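Local coordinates for protein ketosynthase (Streptomyces sp. MSC090213JE08, PDB 6KXD) that probably serves as the chain length factor half of a ketosynthase/chain length factor pair in the highly reducing type II polyketide synthase for ishigamide, at residues Glu112-Val117 with His165-Pro170; Leu118-Gly123 with Gly152-Ala157; Trp288-Cys293 with Asp314-Val319. All blocks are in the same frame, centred on the assembly; numbering follows the deposited sequence.

Overall arrangement
Contacts 1 and 2 share strand 114-119 and follow it from its start to beyond its end, their centres about 17 Å apart. Their partner segments lie at the two ends of helix 156-165: residues 152-157 lead into it and 165-170 lead out of it to strand 171-174. In chain order, contact 2 is therefore nested inside the loop that contact 1 closes, and both reach the neighbouring ketosynthase subunit. Contact 3 comes later, across the chain's centre, about 33 Å from contact 1 and 29 Å from contact 2 between centres, where strand 287-291 meets the end of helix 313-316. The three thus sample the two halves of a thiolase-type fold, with contact 3 away from the partner subunit.

Contact 1. Residues Glu112-Val117 with His165-Pro170; sequences ELTGVV and HDLKGP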
ATOM      1  N   GLU B 112      12.146  15.429  -9.058  1.00 42.80           N
ATOM      2  CA  GLU B 112      11.435  14.313  -9.558  1.00 46.48           C
ATOM      3  C   GLU B 112      12.026  12.994  -9.040  1.00 44.43           C
ATOM      4  O   GLU B 112      11.437  11.964  -9.303  1.00 44.71           O
ATOM      5  CB  GLU B 112      11.394  14.422 -11.093  1.00 53.28           C
ATOM      6  CG  GLU B 112      12.714  14.115 -11.790  1.00 52.69           C
ATOM      7  CD  GLU B 112      13.767  15.216 -11.718  1.00 70.23           C
ATOM      8  OE1 GLU B 112      13.431  16.352 -11.222  1.00 57.96           O
ATOM      9  OE2 GLU B 112      14.936  14.937 -12.121  1.00 75.61           O
ATOM     10  N   LEU B 113      13.194  12.995  -8.355  1.00 43.22           N
ATOM     11  CA  LEU B 113      13.776  11.790  -7.762  1.00 44.35           C
ATOM     12  C   LEU B 113      13.588  11.783  -6.236  1.00 39.88           C
ATOM     13  O   LEU B 113      14.242  11.011  -5.508  1.00 42.51           O
ATOM     14  CB  LEU B 113      15.254  11.709  -8.139  1.00 47.65           C
ATOM     15  CG  LEU B 113      15.531  11.334  -9.599  1.00 54.15           C
ATOM     16  CD1 LEU B 113      17.030  11.105  -9.794  1.00 59.92           C
ATOM     17  CD2 LEU B 113      14.713  10.109 -10.016  1.00 57.23           C
ATOM     18  N   THR B 114      12.694  12.652  -5.771  1.00 41.76           N
ATOM     19  CA  THR B 114      12.244  12.626  -4.402  1.00 39.45           C
ATOM     20  C   THR B 114      11.008  11.731  -4.319  1.00 38.06           C
ATOM     21  O   THR B 114       9.997  12.028  -4.905  1.00 37.23           O
ATOM     22  CB  THR B 114      11.859  13.982  -3.825  1.00 37.39           C
ATOM     23  OG1 THR B 114      12.984  14.863  -3.948  1.00 40.91           O
ATOM     24  CG2 THR B 114      11.479  13.884  -2.367  1.00 34.96           C
ATOM     25  N   GLY B 115      11.144  10.657  -3.565  1.00 38.76           N
ATOM     26  CA  GLY B 115      10.041   9.733  -3.357  1.00 37.92           C
ATOM     27  C   GLY B 115       9.175  10.136  -2.176  1.00 34.71           C
ATOM     28  O   GLY B 115       9.604  10.881  -1.221  1.00 35.53           O
ATOM     29  N   VAL B 116       7.945   9.596  -2.156  1.00 35.97           N
ATOM     30  CA  VAL B 116       7.068   9.744  -1.036  1.00 33.46           C
ATOM     31  C   VAL B 116       6.547   8.359  -0.703  1.00 34.18           C
ATOM     32  O   VAL B 116       6.053   7.703  -1.631  1.00 34.93           O
ATOM     33  CB  VAL B 116       5.853  10.646  -1.347  1.00 33.91           C
ATOM     34  CG1 VAL B 116       4.860  10.631  -0.190  1.00 34.26           C
ATOM     35  CG2 VAL B 116       6.290  12.068  -1.666  1.00 38.60           C
ATOM     36  N   VAL B 117       6.685   7.938   0.564  1.00 31.53           N
ATOM     37  CA  VAL B 117       5.977   6.717   0.987  1.00 32.91           C
ATOM     38  C   VAL B 117       5.373   6.951   2.372  1.00 34.64           C
ATOM     39  O   VAL B 117       6.075   7.338   3.308  1.00 35.96           O
ATOM     40  CB  VAL B 117       6.856   5.461   0.933  1.00 32.38           C
ATOM     41  CG1 VAL B 117       8.129   5.568   1.747  1.00 37.02           C
ATOM     42  CG2 VAL B 117       6.045   4.234   1.341  1.00 33.05           C
ATOM     43  N   HIS B 165       3.577  19.687  -3.030  1.00 37.66           N
ATOM     44  CA  HIS B 165       4.985  20.031  -3.090  1.00 40.22           C
ATOM     45  C   HIS B 165       5.592  19.721  -4.450  1.00 42.68           C
ATOM     46  O   HIS B 165       6.832  19.633  -4.563  1.00 40.11           O
ATOM     47  CB  HIS B 165       5.746  19.309  -1.991  1.00 38.87           C
ATOM     48  CG  HIS B 165       5.285  19.765  -0.663  1.00 37.08           C
ATOM     49  ND1 HIS B 165       5.533  21.069  -0.189  1.00 41.83           N
ATOM     50  CD2 HIS B 165       4.566  19.135   0.277  1.00 36.33           C
ATOM     51  CE1 HIS B 165       4.971  21.199   0.987  1.00 43.95           C
ATOM     52  NE2 HIS B 165       4.336  20.020   1.291  1.00 39.60           N
ATOM     53  N   ASP B 166       4.722  19.443  -5.426  1.00 42.92           N
ATOM     54  CA  ASP B 166       5.137  19.100  -6.755  1.00 45.24           C
ATOM     55  C   ASP B 166       6.172  17.980  -6.733  1.00 43.25           C
ATOM     56  O   ASP B 166       7.316  18.121  -7.241  1.00 39.66           O
ATOM     57  CB  ASP B 166       5.653  20.346  -7.488  1.00 52.20           C
ATOM     58  CG  ASP B 166       5.530  20.208  -8.996  1.00 61.69           C
ATOM     59  OD1 ASP B 166       5.134  19.122  -9.446  1.00 54.98           O
ATOM     60  OD2 ASP B 166       5.830  21.178  -9.704  1.00 68.76           O
ATOM     61  N   LEU B 167       5.774  16.815  -6.191  1.00 39.33           N
ATOM     62  CA  LEU B 167       6.644  15.687  -6.143  1.00 37.79           C
ATOM     63  C   LEU B 167       6.221  14.657  -7.192  1.00 40.64           C
ATOM     64  O   LEU B 167       5.413  13.746  -6.948  1.00 41.09           O
ATOM     65  CB  LEU B 167       6.639  15.113  -4.722  1.00 33.31           C
ATOM     66  CG  LEU B 167       6.974  16.109  -3.614  1.00 39.15           C
ATOM     67  CD1 LEU B 167       6.790  15.492  -2.246  1.00 38.23           C
ATOM     68  CD2 LEU B 167       8.403  16.625  -3.720  1.00 39.17           C
ATOM     69  N   LYS B 168       6.867  14.728  -8.365  1.00 41.01           N
ATOM     70  CA  LYS B 168       6.557  13.826  -9.450  1.00 40.48           C
ATOM     71  C   LYS B 168       7.255  12.469  -9.331  1.00 40.48           C
ATOM     72  O   LYS B 168       7.076  11.603 -10.171  1.00 42.85           O
ATOM     73  CB  LYS B 168       6.925  14.489 -10.780  1.00 44.40           C
ATOM     74  CG  LYS B 168       6.110  15.727 -11.100  1.00 50.33           C
ATOM     75  CD  LYS B 168       6.502  16.341 -12.437  1.00 54.20           C
ATOM     76  CE  LYS B 168       6.501  17.851 -12.403  1.00 59.64           C
ATOM     77  NZ  LYS B 168       5.171  18.373 -12.049  1.00 65.50           N
ATOM     78  N   GLY B 169       8.076  12.262  -8.300  1.00 39.86           N
ATOM     79  CA  GLY B 169       8.780  11.034  -8.140  1.00 37.71           C
ATOM     80  C   GLY B 169       7.902   9.927  -7.554  1.00 38.17           C
ATOM     81  O   GLY B 169       6.705  10.089  -7.418  1.00 39.30           O
ATOM     82  N   PRO B 170       8.491   8.794  -7.173  1.00 40.32           N
ATOM     83  CA  PRO B 170       7.703   7.638  -6.727  1.00 39.40           C
ATOM     84  C   PRO B 170       6.783   8.062  -5.569  1.00 39.96           C
ATOM     85  O   PRO B 170       7.148   8.847  -4.681  1.00 36.92           O
ATOM     86  CB  PRO B 170       8.779   6.664  -6.249  1.00 39.62           C
ATOM     87  CG  PRO B 170       9.982   7.036  -7.102  1.00 42.23           C
ATOM     88  CD  PRO B 170       9.937   8.537  -7.135  1.00 44.20           C
TER
HETATM   89  O   HOH W   1       9.206  13.953  -6.457  1.00 38.62           O
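This is a backbone-led contact where two neighbouring parallel strands begin: Val-116, on strand 114-119, takes hold of Pro-170, just ahead of strand 171-174. Val-116 N donates to Pro-170 O at 2.8 Å, with 155° at the hydrogen. That carbonyl also receives a CA-H...O contact from Gly-115 CA at 3.3 Å.

Further up, the chains are pressed together where a side chain would not fit. Gly-169 CA sits 3.0 Å from Glu-112 O, and a CB here would collide with both this oxygen and Thr-114 O. A water bridges the same place, donating to Thr-114 O and accepting from Gly-169 N (2.6 and 2.7 Å). Deeper along the strand, Leu-167 CD1 meets Val-116 CG2 at 3.5 Å, the two side chains crossing at about a right angle; CG anti to its own carbonyl carbon (chi1 -54°) sets CD1 against the valine.

Lys-168 turns away: its NZ forms a salt bridge with Asp-166, using the syn lone pair of OD1, while its carbonyl binds Arg-279 of the neighbouring ketosynthase subunit. Asp-166, with its positive phi, forms the Schellman motif that ends helix 156-165, and the next backbone bond, Val-116 with Thr-172, continues the parallel pairing of a thiolase-fold sheet.

Contact 2. Residues Leu118-Gly123 with Gly152-Ala157; sequences LGITMG and GSLNHA
Leu-154 drives its branched end into the backbone at Met-122 and Gly-123, and this is the tight part of the contact. Its CD2 comes within 3.3 Å of Met-122 O and nearly as close to the carbonyl carbon, so the methyl rests against the C=O group itself. The same methyl lies 3.6 Å from Gly-123 CA. A CB on Gly-123 would run into it, and its positive phi suits a residue without a side chain.

On another flank of Leu-154, the Ile-120 side chain crosses at about a right angle, its CD1 touching Leu-154 CB at 3.8 Å. Ile-120 reaches over because CG1 stands between backbone N and carbonyl carbon (chi1 59°), with the chain extended beyond. A second, separate touch closes the strand end of the interface: Leu-118 CD2 packs on Ala-157 CB at 3.5 Å, in the first turn of helix 156-165.

In the thiolase fold, the inner strand 114-119 lies between strands 171-174 and 199-206; here it runs out into a loop directed at the neighbouring ketosynthase subunit, whose Asn-144 packs on Thr-121 and Met-122.

The looser side starts at the Met-122 thioether, where SD stays 4.2 Å from Leu-154 CD1. Behind Leu-154, Gly-152 and Ser-153 are partly exposed and stand back from the strand loop. Polar order here is local: a type I turn brings His-156 N to Ser-153 O at 3.0 Å, and Ser-153 OG donates a short bond of 2.5 Å to Asn-155 OD1. Asn-155 holds the N-cap position without making a capping bond; its OD1 takes the serine hydroxyl, and its ND2 reaches weakly to Phe-395 O and Asn-398 OD1 of the neighbouring ketosynthase subunit.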
ATOM      1  N   LEU B 118       4.041   6.733   2.489  1.00 34.66           N
ATOM      2  CA  LEU B 118       3.308   6.934   3.680  1.00 31.33           C
ATOM      3  C   LEU B 118       2.690   5.610   4.138  1.00 32.91           C
ATOM      4  O   LEU B 118       2.096   4.929   3.335  1.00 34.06           O
ATOM      5  CB  LEU B 118       2.203   7.948   3.442  1.00 36.53           C
ATOM      6  CG  LEU B 118       1.491   8.452   4.693  1.00 43.77           C
ATOM      7  CD1 LEU B 118       2.404   9.279   5.599  1.00 44.98           C
ATOM      8  CD2 LEU B 118       0.265   9.285   4.317  1.00 47.78           C
ATOM      9  N   GLY B 119       2.880   5.270   5.408  1.00 31.90           N
ATOM     10  CA  GLY B 119       2.175   4.122   6.012  1.00 34.52           C
ATOM     11  C   GLY B 119       0.848   4.540   6.656  1.00 32.24           C
ATOM     12  O   GLY B 119       0.681   5.618   7.276  1.00 33.72           O
ATOM     13  N   ILE B 120      -0.134   3.646   6.536  1.00 31.85           N
ATOM     14  CA  ILE B 120      -1.479   3.871   7.047  1.00 34.19           C
ATOM     15  C   ILE B 120      -1.947   2.552   7.660  1.00 35.81           C
ATOM     16  O   ILE B 120      -1.254   1.560   7.529  1.00 33.55           O
ATOM     17  CB  ILE B 120      -2.445   4.296   5.930  1.00 33.82           C
ATOM     18  CG1 ILE B 120      -2.534   3.240   4.827  1.00 36.34           C
ATOM     19  CG2 ILE B 120      -2.050   5.663   5.399  1.00 34.95           C
ATOM     20  CD1 ILE B 120      -3.638   3.464   3.779  1.00 37.98           C
ATOM     21  N   THR B 121      -3.112   2.610   8.308  1.00 35.14           N
ATOM     22  CA  THR B 121      -3.841   1.425   8.776  1.00 34.49           C
ATOM     23  C   THR B 121      -4.883   1.086   7.713  1.00 33.65           C
ATOM     24  O   THR B 121      -4.835   0.058   7.009  1.00 35.69           O
ATOM     25  CB  THR B 121      -4.455   1.663  10.154  1.00 37.04           C
ATOM     26  OG1 THR B 121      -3.467   2.000  11.118  1.00 36.07           O
ATOM     27  CG2 THR B 121      -5.204   0.452  10.659  1.00 40.16           C
ATOM     28  N   MET B 122      -5.812   2.018   7.521  1.00 35.07           N
ATOM     29  CA  MET B 122      -6.841   1.793   6.555  1.00 33.95           C
ATOM     30  C   MET B 122      -7.380   3.129   6.086  1.00 35.96           C
ATOM     31  O   MET B 122      -8.542   3.256   5.745  1.00 36.97           O
ATOM     32  CB  MET B 122      -7.961   0.966   7.198  1.00 36.23           C
ATOM     33  CG  MET B 122      -8.897   0.330   6.217  1.00 35.96           C
ATOM     34  SD  MET B 122      -8.084  -0.447   4.854  1.00 39.88           S
ATOM     35  CE  MET B 122      -9.484  -0.953   3.855  1.00 44.35           C
ATOM     36  N   GLY B 123      -6.487   4.110   5.955  1.00 39.32           N
ATOM     37  CA  GLY B 123      -6.891   5.410   5.422  1.00 34.55           C
ATOM     38  C   GLY B 123      -7.864   6.155   6.338  1.00 38.86           C
ATOM     39  O   GLY B 123      -7.856   6.051   7.576  1.00 39.91           O
ATOM     40  N   GLY B 152     -11.125   9.860  -0.334  1.00 49.23           N
ATOM     41  CA  GLY B 152     -11.369   8.536   0.193  1.00 44.03           C
ATOM     42  C   GLY B 152     -10.256   7.552  -0.148  1.00 43.19           C
ATOM     43  O   GLY B 152     -10.012   6.592   0.586  1.00 44.21           O
ATOM     44  N   SER B 153      -9.553   7.796  -1.245  1.00 37.58           N
ATOM     45  CA  SER B 153      -8.573   6.840  -1.725  1.00 37.13           C
ATOM     46  C   SER B 153      -7.538   6.597  -0.614  1.00 35.22           C
ATOM     47  O   SER B 153      -7.119   7.522   0.053  1.00 36.02           O
ATOM     48  CB  SER B 153      -7.931   7.369  -2.954  1.00 38.47           C
ATOM     49  OG  SER B 153      -7.301   6.321  -3.649  1.00 53.48           O
ATOM     50  N   LEU B 154      -7.122   5.356  -0.416  1.00 33.92           N
ATOM     51  CA  LEU B 154      -6.136   5.098   0.631  1.00 34.73           C
ATOM     52  C   LEU B 154      -4.820   5.858   0.355  1.00 36.20           C
ATOM     53  O   LEU B 154      -4.129   6.167   1.288  1.00 37.03           O
ATOM     54  CB  LEU B 154      -5.911   3.587   0.773  1.00 34.51           C
ATOM     55  CG  LEU B 154      -7.130   2.762   1.238  1.00 39.53           C
ATOM     56  CD1 LEU B 154      -6.774   1.278   1.311  1.00 39.16           C
ATOM     57  CD2 LEU B 154      -7.628   3.246   2.609  1.00 40.38           C
ATOM     58  N   ASN B 155      -4.482   6.075  -0.908  1.00 36.12           N
ATOM     59  CA  ASN B 155      -3.266   6.697  -1.297  1.00 36.15           C
ATOM     60  C   ASN B 155      -3.441   8.209  -1.380  1.00 34.53           C
ATOM     61  O   ASN B 155      -2.539   8.894  -1.826  1.00 34.36           O
ATOM     62  CB  ASN B 155      -2.718   6.112  -2.589  1.00 35.11           C
ATOM     63  CG  ASN B 155      -3.621   6.300  -3.788  1.00 34.28           C
ATOM     64  OD1 ASN B 155      -4.789   6.713  -3.620  1.00 37.35           O
ATOM     65  ND2 ASN B 155      -3.109   5.943  -4.949  1.00 38.90           N
ATOM     66  N   HIS B 156      -4.586   8.739  -0.961  1.00 36.77           N
ATOM     67  CA  HIS B 156      -4.838  10.142  -1.172  1.00 39.22           C
ATOM     68  C   HIS B 156      -3.852  11.034  -0.403  1.00 38.09           C
ATOM     69  O   HIS B 156      -3.413  12.032  -0.971  1.00 38.14           O
ATOM     70  CB  HIS B 156      -6.234  10.566  -0.779  1.00 37.54           C
ATOM     71  CG  HIS B 156      -6.451  11.993  -1.125  1.00 38.90           C
ATOM     72  ND1 HIS B 156      -6.320  13.010  -0.199  1.00 37.83           N
ATOM     73  CD2 HIS B 156      -6.703  12.583  -2.320  1.00 36.57           C
ATOM     74  CE1 HIS B 156      -6.545  14.176  -0.824  1.00 39.40           C
ATOM     75  NE2 HIS B 156      -6.794  13.941  -2.083  1.00 37.69           N
ATOM     76  N   ALA B 157      -3.549  10.723   0.861  1.00 34.42           N
ATOM     77  CA  ALA B 157      -2.613  11.581   1.621  1.00 36.51           C
ATOM     78  C   ALA B 157      -1.251  11.670   0.909  1.00 32.47           C
ATOM     79  O   ALA B 157      -0.686  12.789   0.743  1.00 35.69           O
ATOM     80  CB  ALA B 157      -2.482  11.129   3.067  1.00 36.60           C
TER

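Contact 3. Residues Trp288-Cys293 with Asp314-Val319; sequences WAAVPC and DALSRV. With ACT (acetate ion), chain E.
The guanidinium of Arg-318 lies flat on the Trp-288 indole, planes 4° apart and centres separated by 3.8 Å, with Asp-314 O over its opposite face. In its plane, at the edge, are Trp-288 O and an oxygen of an acetate, probably from the crystallisation liquor. The stack marks where strand 287-291, in the C-terminal half of the thiolase fold, meets the end of helix 313-316.

Bends at chi2 (83°) and chi3 (71°) fold the arginine back over the ring: CZ makes a cation-pi contact with the five-membered ring, and CG a CH-pi contact 3.9 Å from the centroid of the six-membered one. NE donates to Trp-288 O at 2.7 Å, while NH2 binds that oxygen only weakly. NH2 also reaches acetate OXT at 3.1 Å and forms a salt bridge with a phosphate, probably also from the crystallisation liquor. A leucine in place of Arg-318 would probably leave Trp-288 O without its strong donor and the indole face without its flat cation.

Along the strand, Val-291 CG2 packs on Val-319 CG2 at 3.8 Å, and Leu-316 CD2 sits against Ala-290 CB. Between this packing and the stack, Ala-290 N donates to Ala-315 O at 2.8 Å, approaching from well above the carbonyl plane.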
ATOM      1  N   TRP B 288      21.164   2.113  23.069  1.00 38.03           N
ATOM      2  CA  TRP B 288      21.150   3.223  23.974  1.00 40.53           C
ATOM      3  C   TRP B 288      19.721   3.694  24.207  1.00 44.23           C
ATOM      4  O   TRP B 288      19.388   4.180  25.300  1.00 39.18           O
ATOM      5  CB  TRP B 288      22.058   4.322  23.403  1.00 41.51           C
ATOM      6  CG  TRP B 288      22.062   5.635  24.125  1.00 42.47           C
ATOM      7  CD1 TRP B 288      22.829   5.999  25.198  1.00 48.47           C
ATOM      8  CD2 TRP B 288      21.275   6.783  23.783  1.00 46.86           C
ATOM      9  NE1 TRP B 288      22.550   7.292  25.553  1.00 52.94           N
ATOM     10  CE2 TRP B 288      21.598   7.795  24.712  1.00 49.23           C
ATOM     11  CE3 TRP B 288      20.324   7.042  22.783  1.00 48.46           C
ATOM     12  CZ2 TRP B 288      21.009   9.054  24.657  1.00 51.15           C
ATOM     13  CZ3 TRP B 288      19.725   8.282  22.751  1.00 53.09           C
ATOM     14  CH2 TRP B 288      20.071   9.269  23.675  1.00 53.75           C
ATOM     15  N   ALA B 289      18.885   3.547  23.172  1.00 39.92           N
ATOM     16  CA  ALA B 289      17.467   3.870  23.285  1.00 42.38           C
ATOM     17  C   ALA B 289      16.666   2.801  22.555  1.00 37.57           C
ATOM     18  O   ALA B 289      17.007   2.437  21.418  1.00 42.05           O
ATOM     19  CB  ALA B 289      17.175   5.248  22.714  1.00 44.72           C
ATOM     20  N   ALA B 290      15.690   2.239  23.263  1.00 36.33           N
ATOM     21  CA  ALA B 290      14.790   1.270  22.700  1.00 40.47           C
ATOM     22  C   ALA B 290      13.363   1.746  22.942  1.00 37.06           C
ATOM     23  O   ALA B 290      12.968   2.006  24.072  1.00 41.08           O
ATOM     24  CB  ALA B 290      15.007  -0.079  23.322  1.00 39.47           C
ATOM     25  N   VAL B 291      12.591   1.833  21.853  1.00 36.74           N
ATOM     26  CA  VAL B 291      11.279   2.424  21.872  1.00 40.01           C
ATOM     27  C   VAL B 291      10.303   1.432  21.270  1.00 38.30           C
ATOM     28  O   VAL B 291      10.206   1.290  20.064  1.00 39.66           O
ATOM     29  CB  VAL B 291      11.231   3.774  21.144  1.00 39.80           C
ATOM     30  CG1 VAL B 291       9.861   4.365  21.296  1.00 37.90           C
ATOM     31  CG2 VAL B 291      12.288   4.742  21.676  1.00 42.69           C
ATOM     32  N   PRO B 292       9.590   0.691  22.148  1.00 37.79           N
ATOM     33  CA  PRO B 292       8.524  -0.213  21.741  1.00 39.75           C
ATOM     34  C   PRO B 292       7.291   0.610  21.386  1.00 37.78           C
ATOM     35  O   PRO B 292       7.209   1.742  21.808  1.00 38.72           O
ATOM     36  CB  PRO B 292       8.265  -1.088  22.986  1.00 42.95           C
ATOM     37  CG  PRO B 292       8.908  -0.365  24.130  1.00 48.56           C
ATOM     38  CD  PRO B 292       9.843   0.694  23.585  1.00 42.51           C
ATOM     39  N   CYS B 293       6.318   0.012  20.694  1.00 37.22           N
ATOM     40  CA  CYS B 293       5.145   0.775  20.304  1.00 39.16           C
ATOM     41  C   CYS B 293       4.155   0.899  21.468  1.00 37.62           C
ATOM     42  O   CYS B 293       3.257   1.710  21.432  1.00 42.03           O
ATOM     43  CB  CYS B 293       4.454   0.182  19.084  1.00 37.97           C
ATOM     44  SG  CYS B 293       3.758  -1.467  19.362  1.00 41.56           S
ATOM     45  N   ASP B 314      18.580   0.518  30.703  1.00 41.97           N
ATOM     46  CA  ASP B 314      18.720   1.956  30.566  1.00 42.49           C
ATOM     47  C   ASP B 314      18.245   2.412  29.182  1.00 41.78           C
ATOM     48  O   ASP B 314      17.794   3.585  29.043  1.00 42.84           O
ATOM     49  CB  ASP B 314      20.160   2.420  30.761  1.00 43.69           C
ATOM     50  CG  ASP B 314      20.613   2.580  32.192  1.00 40.76           C
ATOM     51  OD1 ASP B 314      19.790   2.432  33.114  1.00 48.12           O
ATOM     52  OD2 ASP B 314      21.768   2.943  32.345  1.00 45.80           O
ATOM     53  N   ALA B 315      18.287   1.537  28.180  1.00 38.44           N
ATOM     54  CA  ALA B 315      17.772   1.904  26.851  1.00 42.21           C
ATOM     55  C   ALA B 315      16.245   2.105  26.874  1.00 46.23           C
ATOM     56  O   ALA B 315      15.701   2.827  26.027  1.00 41.41           O
ATOM     57  CB  ALA B 315      18.184   0.887  25.821  1.00 40.97           C
ATOM     58  N   LEU B 316      15.540   1.500  27.829  1.00 45.13           N
ATOM     59  CA  LEU B 316      14.097   1.632  27.865  1.00 47.78           C
ATOM     60  C   LEU B 316      13.652   2.861  28.663  1.00 50.12           C
ATOM     61  O   LEU B 316      12.533   3.335  28.469  1.00 58.86           O
ATOM     62  CB  LEU B 316      13.478   0.357  28.445  1.00 51.77           C
ATOM     63  CG  LEU B 316      13.484  -0.858  27.526  1.00 49.40           C
ATOM     64  CD1 LEU B 316      13.068  -2.083  28.300  1.00 52.99           C
ATOM     65  CD2 LEU B 316      12.564  -0.691  26.338  1.00 52.20           C
ATOM     66  N   SER B 317      14.502   3.362  29.556  1.00 45.85           N
ATOM     67  CA  SER B 317      14.221   4.542  30.367  1.00 51.65           C
ATOM     68  C   SER B 317      14.678   5.812  29.662  1.00 49.67           C
ATOM     69  O   SER B 317      14.565   6.866  30.215  1.00 55.16           O
ATOM     70  CB  SER B 317      14.920   4.476  31.691  1.00 54.85           C
ATOM     71  OG  SER B 317      15.479   3.211  31.863  1.00 60.08           O
ATOM     72  N   ARG B 318      15.322   5.660  28.517  1.00 49.27           N
ATOM     73  CA  ARG B 318      15.934   6.768  27.843  1.00 49.69           C
ATOM     74  C   ARG B 318      14.863   7.656  27.194  1.00 50.24           C
ATOM     75  O   ARG B 318      15.036   8.838  27.075  1.00 54.06           O
ATOM     76  CB  ARG B 318      16.904   6.235  26.786  1.00 53.71           C
ATOM     77  CG  ARG B 318      17.949   7.253  26.368  1.00 55.05           C
ATOM     78  CD  ARG B 318      19.106   7.265  27.336  1.00 53.54           C
ATOM     79  NE  ARG B 318      19.859   6.047  27.174  1.00 52.31           N
ATOM     80  CZ  ARG B 318      20.772   5.604  28.024  1.00 51.96           C
ATOM     81  NH1 ARG B 318      21.176   6.370  29.024  1.00 56.31           N
ATOM     82  NH2 ARG B 318      21.279   4.393  27.864  1.00 46.79           N
ATOM     83  N   VAL B 319      13.772   7.054  26.739  1.00 46.49           N
ATOM     84  CA  VAL B 319      12.736   7.760  26.033  1.00 48.22           C
ATOM     85  C   VAL B 319      11.448   7.472  26.773  1.00 45.23           C
ATOM     86  O   VAL B 319      11.199   6.315  27.070  1.00 43.32           O
ATOM     87  CB  VAL B 319      12.630   7.263  24.582  1.00 48.95           C
ATOM     88  CG1 VAL B 319      11.506   7.941  23.817  1.00 49.20           C
ATOM     89  CG2 VAL B 319      13.951   7.409  23.862  1.00 50.00           C
TER
HETATM   90  C   ACT E 403      24.350   4.709  30.560  1.00 69.52           C
HETATM   91  O   ACT E 403      24.500   4.839  31.791  1.00 74.13           O
HETATM   92  OXT ACT E 403      23.414   4.001  30.134  1.00 69.22           O
HETATM   93  CH3 ACT E 403      25.310   5.333  29.596  1.00 68.51           C
HETATM   94  O   HOH W   2      11.423   3.083  25.802  1.00 42.77           O